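PDB 6Q6C: kunitz-type conkunitzin-S1 from Conus striatus, which blocks voltage-activated potassium channels of the Shaker family with nanomolar potency, as a Kunitz-type neurotoxin of cone snail venom. Local coordinates for residues Y24-S27 with A28-Q31. The protein carries 1 engineered substitution. Numbering follows the deposited sequence. Where two conformers were deposited one is given.
Sequences YYNS and ARKQ
Asn26 meets Arg29 and Gln31 round the tight turn that ends strand 20-26 and starts strand 31-37. Asn26 N donates to Gln31 O at 2.7 Å, nearly straight at 162°, closing the antiparallel hydrogen-bonded pair. Asn26 O receives three weak bonds, from the backbone N atoms of Arg29, Lys30 and Gln31. The side chain adds a grip of its own: with CG anti to the backbone N (chi1 -172°), Asn26 OD1 reaches over the turn and accepts from Arg29 N at 3.1 Å, the donor lying 34° from the carbonyl plane. Asn26 ND2 donates to Tyr24 OH at 3.0 Å, almost in the amide plane, so both ends of the amide are held and its rotation is fixed. The Arg29 chain lies across this amide, CD 3.6 Å from Asn26 ND2, and in the conformer given its NE and NH2 both donate to Gln31 OE1, side-on. On the packed side, buried Tyr25 runs alongside Lys30, Tyr25 OH 3.4 Å from Lys30 CA, while its side chain also touches Cys7 and, on helix 50-58, Cys53, Cys57 and Leu58. The outer side is looser: Ala28, Arg29 and Lys30 are exposed, and a water donates to Ser27 O and accepts a weak bond from Lys30 NZ. Lys30 takes a left-handed backbone conformation and, with Gln31, faces Asn26: a G1 beta bulge in the hairpin turn of the Kunitz fold's twisted two-stranded sheet.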
# COMPACT_ATOMS: atom_id res chain seq x y z
N TYR A 24 0.75 2.25 1.79
CA TYR A 24 1.56 1.23 1.16
C TYR A 24 2.75 0.95 2.08
O TYR A 24 3.19 1.82 2.80
CB TYR A 24 1.97 1.60 -0.26
CG TYR A 24 3.12 2.58 -0.35
CD1 TYR A 24 2.93 3.90 -0.08
CD2 TYR A 24 4.41 2.16 -0.65
CE1 TYR A 24 3.95 4.82 -0.17
CE2 TYR A 24 5.47 3.06 -0.66
CZ TYR A 24 5.24 4.40 -0.35
OH TYR A 24 6.34 5.24 -0.35
N TYR A 25 3.27 -0.27 1.96
CA TYR A 25 4.51 -0.63 2.66
C TYR A 25 5.70 -0.23 1.80
O TYR A 25 5.83 -0.71 0.67
CB TYR A 25 4.57 -2.10 3.06
CG TYR A 25 5.82 -2.43 3.84
CD1 TYR A 25 5.97 -1.97 5.13
CD2 TYR A 25 6.81 -3.23 3.31
CE1 TYR A 25 7.12 -2.26 5.87
CE2 TYR A 25 7.94 -3.56 4.05
CZ TYR A 25 8.07 -3.13 5.35
OH TYR A 25 9.21 -3.39 6.08
N ASN A 26 6.56 0.60 2.34
CA ASN A 26 7.82 1.00 1.69
C ASN A 26 8.93 0.13 2.29
O ASN A 26 9.39 0.39 3.37
CB ASN A 26 8.07 2.49 1.86
CG ASN A 26 9.24 3.03 1.06
OD1 ASN A 26 10.35 2.45 1.15
ND2 ASN A 26 9.05 4.14 0.38
N SER A 27 9.31 -0.89 1.54
CA SER A 27 10.27 -1.90 2.05
C SER A 27 11.61 -1.26 2.36
O SER A 27 12.27 -1.69 3.34
CB SER A 27 10.39 -3.12 1.16
OG SER A 27 10.95 -2.82 -0.11
N ALA A 28 12.10 -0.35 1.51
CA ALA A 28 13.45 0.20 1.72
C ALA A 28 13.48 1.02 3.01
O ALA A 28 14.52 1.11 3.66
CB ALA A 28 13.94 1.02 0.56
N ARG A 29 12.37 1.67 3.35
CA ARG A 29 12.25 2.52 4.55
C ARG A 29 11.73 1.74 5.75
O ARG A 29 11.78 2.29 6.87
CB ARG A 29 11.33 3.70 4.29
CG ARG A 29 12.06 4.64 3.38
CD ARG A 29 11.24 5.70 2.84
NE ARG A 29 10.78 6.60 3.89
CZ ARG A 29 10.36 7.81 3.74
NH1 ARG A 29 10.32 8.37 2.55
NH2 ARG A 29 9.84 8.41 4.80
N LYS A 30 11.21 0.54 5.55
CA LYS A 30 10.56 -0.27 6.62
C LYS A 30 9.47 0.59 7.29
O LYS A 30 9.36 0.57 8.48
CB LYS A 30 11.60 -0.80 7.59
CG LYS A 30 12.56 -1.79 6.94
CD LYS A 30 13.48 -2.47 7.93
CE LYS A 30 14.60 -3.24 7.29
NZ LYS A 30 15.75 -2.36 6.94
N GLN A 31 8.66 1.27 6.48
CA GLN A 31 7.53 2.10 6.98
C GLN A 31 6.33 1.92 6.06
O GLN A 31 6.51 1.72 4.82
CB GLN A 31 7.81 3.61 7.05
CG GLN A 31 9.19 4.04 7.50
CD GLN A 31 9.31 5.55 7.47
OE1 GLN A 31 9.96 6.15 6.59
NE2 GLN A 31 8.57 6.19 8.39
O HOH W 1 14.82 -2.91 3.91